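Local coordinates for beta-ketoacyl-[acyl-carrier-protein] synthase FabY (Pseudomonas aeruginosa, PDB 4CW4) that condenses acetyl-CoA with malonyl-ACP to make acetoacetyl-ACP, the primer that starts bacterial fatty acid synthesis, at residues 10-15 with 368-373; 221-226 with 306-311; 387-392 with 547-552. All coordinates share one frame; numbering follows the deposited sequence.

Contact 1: 10-15 with 368-373; sequences PVIVGF and QYVVLM
A classic beta bulge shifts the register of the antiparallel pairing of 10-15 with 368-373 by one residue, where Val13 and Gly14 together face Val371. Before the bulge, Val11 and Met373 form a hydrogen-bonded pair: Val11 N reaches Met373 O at 2.9 Å in a nearly straight bond (176° at the hydrogen), and Met373 N returns to Val11 O at the same length. At the bulge, Val13 N donates a hydrogen bond to Val371 O at 2.8 Å, while Val371 N turns to Gly14 O. That last bond is also straight at the hydrogen, yet its donor stands 46° out of the carbonyl plane of Gly14. Beyond it, Phe15 and Val370 make a non-hydrogen-bonded pair.

At the bulge the side chain of Val13 lies over two residues of the other strand, Val371 and Met373. With CG1 anti to the carbonyl carbon (chi1 -55°), CG2 falls between the backbone N and the carbonyl carbon and touches Val371 CG1 at 3.7 Å and Met373 CG at 3.9 Å. Both neighbours run across it at about a right angle, and the extended chain of Met373 carries SD and CE past the same methyl. On the face of Ile12, Val370 and Leu372, Ile12 CG1 meets Leu372 CD2 at 3.7 Å, and Phe15 CB lies near Val370 CG1. Phe15 then leads its ring away to meet His386 edge-to-face. Leu491 of helix 482-496 lies against Ile12 and Phe15, whereas Leu293 and Ile300 of helix 288-301 cover Leu372.

The hydrogen bonds that set the register come from the main chain, hydrocarbon groups supply the side-chain packing, and the bulge takes up one extra residue on 10-15 while the bonds continue on both sides of it.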
# COMPACT_ATOMS: atom_id res chain seq x y z
N PRO A 10 17.48 -10.26 -14.11
CA PRO A 10 17.70 -9.65 -12.80
C PRO A 10 18.61 -10.49 -11.91
O PRO A 10 18.28 -11.64 -11.56
CB PRO A 10 16.28 -9.60 -12.20
CG PRO A 10 15.36 -9.69 -13.39
CD PRO A 10 16.07 -10.64 -14.29
N VAL A 11 19.75 -9.93 -11.53
CA VAL A 11 20.67 -10.64 -10.64
C VAL A 11 20.72 -9.93 -9.29
O VAL A 11 20.63 -8.71 -9.22
CB VAL A 11 22.07 -10.83 -11.25
CG1 VAL A 11 21.98 -11.68 -12.49
CG2 VAL A 11 22.75 -9.53 -11.55
N ILE A 12 20.85 -10.73 -8.23
CA ILE A 12 20.92 -10.23 -6.87
C ILE A 12 22.38 -9.92 -6.55
O ILE A 12 23.20 -10.83 -6.47
CB ILE A 12 20.38 -11.25 -5.85
CG1 ILE A 12 18.93 -11.66 -6.18
CG2 ILE A 12 20.50 -10.68 -4.42
CD1 ILE A 12 18.47 -12.87 -5.41
N VAL A 13 22.70 -8.63 -6.42
CA VAL A 13 24.08 -8.20 -6.21
C VAL A 13 24.37 -7.79 -4.77
O VAL A 13 25.52 -7.53 -4.40
CB VAL A 13 24.49 -7.06 -7.18
CG1 VAL A 13 24.24 -7.48 -8.63
CG2 VAL A 13 23.75 -5.76 -6.85
N GLY A 14 23.33 -7.76 -3.93
CA GLY A 14 23.50 -7.43 -2.53
C GLY A 14 22.23 -7.77 -1.78
O GLY A 14 21.18 -7.92 -2.40
N PHE A 15 22.32 -7.90 -0.46
CA PHE A 15 21.16 -8.16 0.37
C PHE A 15 21.50 -7.86 1.81
O PHE A 15 22.66 -8.00 2.22
CB PHE A 15 20.65 -9.60 0.19
CG PHE A 15 21.63 -10.66 0.62
CD1 PHE A 15 22.58 -11.14 -0.24
CD2 PHE A 15 21.58 -11.19 1.91
CE1 PHE A 15 23.47 -12.11 0.17
CE2 PHE A 15 22.44 -12.16 2.32
CZ PHE A 15 23.42 -12.61 1.46
N GLN A 368 14.03 -6.14 5.38
CA GLN A 368 14.93 -6.86 4.49
C GLN A 368 14.93 -6.18 3.14
O GLN A 368 13.87 -5.77 2.68
CB GLN A 368 14.43 -8.29 4.29
CG GLN A 368 14.31 -9.15 5.53
CD GLN A 368 15.61 -9.74 5.97
OE1 GLN A 368 16.66 -9.11 5.88
NE2 GLN A 368 15.56 -10.97 6.47
N TYR A 369 16.10 -6.13 2.50
CA TYR A 369 16.24 -5.60 1.15
C TYR A 369 17.16 -6.48 0.30
O TYR A 369 18.15 -7.02 0.80
CB TYR A 369 16.78 -4.15 1.16
CG TYR A 369 15.74 -3.24 1.70
CD1 TYR A 369 14.68 -2.84 0.90
CD2 TYR A 369 15.76 -2.85 3.03
CE1 TYR A 369 13.68 -2.06 1.41
CE2 TYR A 369 14.76 -2.08 3.55
CZ TYR A 369 13.72 -1.69 2.74
OH TYR A 369 12.69 -0.92 3.24
N VAL A 370 16.82 -6.61 -0.98
CA VAL A 370 17.76 -7.14 -1.95
C VAL A 370 18.06 -6.03 -2.95
O VAL A 370 17.21 -5.16 -3.22
CB VAL A 370 17.24 -8.39 -2.71
CG1 VAL A 370 17.08 -9.58 -1.73
CG2 VAL A 370 15.96 -8.11 -3.47
N VAL A 371 19.27 -6.06 -3.49
CA VAL A 371 19.68 -5.13 -4.53
C VAL A 371 19.78 -5.92 -5.81
O VAL A 371 20.54 -6.87 -5.88
CB VAL A 371 21.03 -4.47 -4.21
CG1 VAL A 371 21.36 -3.41 -5.25
CG2 VAL A 371 21.03 -3.88 -2.82
N LEU A 372 19.00 -5.54 -6.81
CA LEU A 372 19.01 -6.18 -8.11
C LEU A 372 19.68 -5.28 -9.13
O LEU A 372 19.54 -4.05 -9.09
CB LEU A 372 17.58 -6.45 -8.61
CG LEU A 372 16.65 -7.19 -7.66
CD1 LEU A 372 15.27 -7.36 -8.28
CD2 LEU A 372 17.26 -8.55 -7.26
N MET A 373 20.39 -5.90 -10.06
CA MET A 373 20.86 -5.20 -11.25
C MET A 373 20.57 -6.04 -12.46
O MET A 373 20.49 -7.25 -12.36
CB MET A 373 22.37 -4.97 -11.20
CG MET A 373 22.83 -3.98 -10.18
SD MET A 373 24.62 -3.77 -10.24
CE MET A 373 24.77 -2.48 -8.99

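Contact 2: 221-226 with 306-311; sequences EIAVFS and RVVIVG
With CG1 turned anti to the carbonyl carbon (chi1 -55°) and the chain bent again at chi2 (-66°), Ile222 brings CD1 against Val307 CB at 3.7 Å. The same first turn in Phe225 carries its ring to Val308, whose CG1 approaches CD2 of the ring obliquely at 3.8 Å. These contacts lie on the two faces of a parallel strand pair in the N-terminal half of the ketosynthase, a thiolase-like fold. Ile222, Val224, Val307 and Ile309 share one face, where Trp210 of helix 210-215 touches Ile222, Val307 and Ile309. Ala223, Phe225, Val308 and Val310 share the other, packed by helix 288-301 through Lys295, Ile300 and Phe289.

The strands run side by side and almost parallel, and stay in register throughout. Amides and carbonyls alternate between them: Ala223 N binds Val307 O, Ile309 N binds Ala223 O at 2.9 Å, Phe225 N binds Ile309 O, and Gly311 N binds Phe225 O. At the start of the pair Glu221 O is gripped twice, by Arg306 N at 2.8 Å and by Val307 N at 3.1 Å. The second donor comes nearly head-on to the carbonyl, the first from a more bent direction.

Beyond this carbonyl the side chains of Glu221 and Arg306 lie alongside each other and point the same way, with Glu221 OE1 at 3.6 Å from Arg306 CD. The carboxylate and guanidinium planes stand 84° apart, and the charged atoms of the two groups do not touch; Lys629 takes Glu221 OE2, and Asp374 takes Arg306 NE. The gap between the charged ends is spanned by one water, which donates to Glu221 OE1 at 2.7 Å and accepts from Arg306 NH1 at 3.0 Å, in the guanidinium plane.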
# COMPACT_ATOMS: atom_id res chain seq x y z
N GLU A 221 16.91 5.46 -13.89
CA GLU A 221 17.12 4.00 -13.98
C GLU A 221 17.40 3.29 -12.65
O GLU A 221 17.80 2.11 -12.61
CB GLU A 221 18.23 3.71 -15.02
CG GLU A 221 17.76 3.97 -16.45
CD GLU A 221 18.82 3.72 -17.50
OE1 GLU A 221 20.02 3.81 -17.15
OE2 GLU A 221 18.44 3.44 -18.66
N ILE A 222 17.18 4.02 -11.56
CA ILE A 222 17.21 3.47 -10.21
C ILE A 222 15.77 3.35 -9.75
O ILE A 222 14.97 4.23 -10.00
CB ILE A 222 17.91 4.45 -9.24
CG1 ILE A 222 19.31 4.80 -9.73
CG2 ILE A 222 17.94 3.88 -7.83
CD1 ILE A 222 20.25 3.69 -9.73
N ALA A 223 15.42 2.26 -9.09
CA ALA A 223 14.07 2.06 -8.60
C ALA A 223 14.11 1.51 -7.19
O ALA A 223 15.01 0.76 -6.86
CB ALA A 223 13.36 1.07 -9.47
N VAL A 224 13.13 1.89 -6.39
CA VAL A 224 12.97 1.39 -5.03
C VAL A 224 11.52 1.00 -4.81
O VAL A 224 10.62 1.80 -5.06
CB VAL A 224 13.37 2.44 -3.97
CG1 VAL A 224 13.18 1.88 -2.57
CG2 VAL A 224 14.81 2.90 -4.18
N PHE A 225 11.31 -0.23 -4.35
CA PHE A 225 9.99 -0.74 -3.98
C PHE A 225 10.02 -1.36 -2.59
O PHE A 225 10.75 -2.32 -2.36
CB PHE A 225 9.52 -1.76 -5.00
CG PHE A 225 9.55 -1.23 -6.41
CD1 PHE A 225 8.72 -0.19 -6.80
CD2 PHE A 225 10.45 -1.75 -7.33
CE1 PHE A 225 8.78 0.29 -8.10
CE2 PHE A 225 10.50 -1.25 -8.62
CZ PHE A 225 9.68 -0.24 -9.01
N SER A 226 9.23 -0.79 -1.67
CA SER A 226 9.19 -1.27 -0.28
C SER A 226 7.81 -1.01 0.32
O SER A 226 6.84 -0.93 -0.42
CB SER A 226 10.30 -0.64 0.55
OG SER A 226 10.36 -1.27 1.82
N ARG A 306 17.63 -0.23 -14.10
CA ARG A 306 18.80 -1.08 -14.13
C ARG A 306 19.28 -1.48 -12.75
O ARG A 306 20.02 -2.47 -12.62
CB ARG A 306 19.91 -0.38 -14.89
CG ARG A 306 19.52 -0.06 -16.33
CD ARG A 306 20.69 0.28 -17.21
NE ARG A 306 21.48 -0.92 -17.49
CZ ARG A 306 22.43 -1.02 -18.41
NH1 ARG A 306 22.76 0.02 -19.17
NH2 ARG A 306 23.05 -2.18 -18.58
N VAL A 307 18.92 -0.69 -11.73
CA VAL A 307 19.27 -0.97 -10.34
C VAL A 307 18.01 -0.86 -9.54
O VAL A 307 17.34 0.18 -9.60
CB VAL A 307 20.31 0.03 -9.79
CG1 VAL A 307 20.70 -0.33 -8.35
CG2 VAL A 307 21.53 0.06 -10.69
N VAL A 308 17.66 -1.92 -8.82
CA VAL A 308 16.41 -1.94 -8.08
C VAL A 308 16.64 -2.40 -6.65
O VAL A 308 17.21 -3.46 -6.41
CB VAL A 308 15.36 -2.87 -8.72
CG1 VAL A 308 14.04 -2.77 -7.95
CG2 VAL A 308 15.15 -2.55 -10.19
N ILE A 309 16.18 -1.60 -5.70
CA ILE A 309 16.21 -1.99 -4.29
C ILE A 309 14.80 -2.44 -3.98
O ILE A 309 13.85 -1.67 -4.12
CB ILE A 309 16.63 -0.84 -3.37
CG1 ILE A 309 18.14 -0.54 -3.50
CG2 ILE A 309 16.35 -1.20 -1.90
CD1 ILE A 309 18.61 -0.02 -4.86
N VAL A 310 14.65 -3.71 -3.61
CA VAL A 310 13.33 -4.29 -3.33
C VAL A 310 13.32 -4.85 -1.93
O VAL A 310 14.22 -5.60 -1.55
CB VAL A 310 13.01 -5.47 -4.28
CG1 VAL A 310 11.56 -5.91 -4.09
CG2 VAL A 310 13.27 -5.12 -5.74
N GLY A 311 12.31 -4.52 -1.14
CA GLY A 311 12.24 -5.07 0.19
C GLY A 311 10.98 -4.63 0.91
O GLY A 311 9.99 -4.24 0.27
O HOH W 1 21.94 2.93 -18.89

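Contact 3: 387-392 with 547-552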
# COMPACT_ATOMS: atom_id res chain seq x y z
N GLY A 387 22.41 -14.78 -6.59
CA GLY A 387 21.30 -15.50 -7.17
C GLY A 387 20.72 -14.66 -8.31
O GLY A 387 21.18 -13.55 -8.57
N ALA A 388 19.68 -15.18 -8.95
CA ALA A 388 18.93 -14.42 -9.96
C ALA A 388 17.45 -14.68 -9.75
O ALA A 388 17.06 -15.73 -9.25
CB ALA A 388 19.34 -14.83 -11.37
N VAL A 389 16.62 -13.71 -10.09
CA VAL A 389 15.19 -13.88 -9.95
C VAL A 389 14.54 -13.72 -11.31
O VAL A 389 14.71 -12.70 -11.96
CB VAL A 389 14.61 -12.89 -8.94
CG1 VAL A 389 13.14 -13.10 -8.87
CG2 VAL A 389 15.20 -13.11 -7.57
N THR A 390 13.81 -14.74 -11.75
CA THR A 390 13.31 -14.81 -13.12
C THR A 390 11.82 -14.55 -13.25
O THR A 390 11.37 -14.12 -14.30
CB THR A 390 13.65 -16.15 -13.77
OG1 THR A 390 13.31 -17.21 -12.89
CG2 THR A 390 15.13 -16.24 -14.10
N ASP A 391 11.04 -14.80 -12.20
CA ASP A 391 9.61 -14.62 -12.28
C ASP A 391 9.01 -14.58 -10.90
O ASP A 391 9.51 -15.25 -9.97
CB ASP A 391 8.93 -15.78 -13.02
CG ASP A 391 8.83 -15.57 -14.53
OD1 ASP A 391 8.26 -14.54 -15.01
OD2 ASP A 391 9.32 -16.46 -15.25
N VAL A 392 7.91 -13.84 -10.81
CA VAL A 392 6.96 -13.96 -9.72
C VAL A 392 5.58 -14.02 -10.34
O VAL A 392 5.23 -13.19 -11.18
CB VAL A 392 7.03 -12.75 -8.76
CG1 VAL A 392 5.86 -12.76 -7.75
CG2 VAL A 392 8.37 -12.72 -8.02
N GLY A 547 7.62 -17.10 -6.21
CA GLY A 547 8.79 -16.59 -6.91
C GLY A 547 9.81 -17.66 -7.25
O GLY A 547 9.93 -18.67 -6.54
N VAL A 548 10.56 -17.42 -8.32
CA VAL A 548 11.61 -18.34 -8.78
C VAL A 548 12.97 -17.68 -8.60
O VAL A 548 13.24 -16.60 -9.14
CB VAL A 548 11.41 -18.71 -10.27
CG1 VAL A 548 12.47 -19.70 -10.72
CG2 VAL A 548 10.03 -19.29 -10.48
N VAL A 549 13.84 -18.35 -7.85
CA VAL A 549 15.19 -17.86 -7.59
C VAL A 549 16.18 -18.91 -8.07
O VAL A 549 16.06 -20.09 -7.73
CB VAL A 549 15.43 -17.60 -6.08
CG1 VAL A 549 16.73 -16.83 -5.86
CG2 VAL A 549 14.25 -16.89 -5.44
N LEU A 550 17.15 -18.48 -8.86
CA LEU A 550 18.22 -19.33 -9.38
C LEU A 550 19.49 -19.11 -8.59
O LEU A 550 19.76 -18.00 -8.14
CB LEU A 550 18.49 -19.00 -10.85
CG LEU A 550 17.29 -18.94 -11.79
CD1 LEU A 550 17.75 -18.61 -13.22
CD2 LEU A 550 16.50 -20.25 -11.75
N SER A 551 20.28 -20.17 -8.42
CA SER A 551 21.53 -20.08 -7.69
C SER A 551 22.57 -19.24 -8.43
O SER A 551 22.48 -19.04 -9.65
CB SER A 551 22.13 -21.49 -7.52
OG SER A 551 22.54 -21.98 -8.78
N PRO A 552 23.62 -18.82 -7.70
CA PRO A 552 24.76 -18.21 -8.38
C PRO A 552 25.35 -19.08 -9.50
O PRO A 552 25.71 -18.52 -10.55
CB PRO A 552 25.76 -18.00 -7.26
CG PRO A 552 24.92 -17.80 -6.06
CD PRO A 552 23.75 -18.72 -6.23
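Backbone hydrogen bonds set the antiparallel pairing of 387-392 with 547-552. Ala388 and Leu550 exchange two, Ala388 N to Leu550 O at 2.9 Å and Leu550 N to Ala388 O at 2.8 Å. Farther along, Val548 O receives a longer bond from Thr390 N, 3.3 Å, while Val548 N reaches Asp391 O at 2.9 Å.

Side-chain packing joins Ala388 CB to Leu550 CB at 4.3 Å and, on the other face, Val389 CG2 to Val549 CG1. Thr390 CG2, anti to the carbonyl carbon (chi1 48° for OG1), meets Leu550 CD1 at 3.6 Å, the two side chains crossing at about a right angle. Thr390 OG1 instead rests against Val548 CG1 at 3.4 Å. Val392 CG2 lies 4.0 Å from Gly547 CA.

Polar groups find partners beyond the two segments. Asp391 OD2 makes a salt bridge with Arg633 of the second subunit, which also binds Thr390 O. Ser551 OG N-caps the helix starting at Pro552 by accepting from Ile554 N, and it also bonds Glu531.

Together these features describe a strand pair in the C-terminal half of the thiolase-like ketosynthase fold, bordering the dimer partner.

How the contacts relate
Contacts 1 and 2 are wholly buried, while contact 3 is mostly so but has partly exposed residues and a link to the second subunit. Contact 1 lies between the others: strand 366-374 also pairs with 307-314, where Leu372 N binds Val308 O at 2.8 Å, and strand 10-19 also pairs with 387-394 through Ile12 N and Gly387 O. Contacts 2 and 3 do not touch, their nearest atoms being about 8 Å apart. Contact 2 is parallel and evenly registered, with charged side chains and a bridging water at its start; the other two are antiparallel, and contact 1 carries a bulge. Side chains of helix 288-301 meet all three contacts.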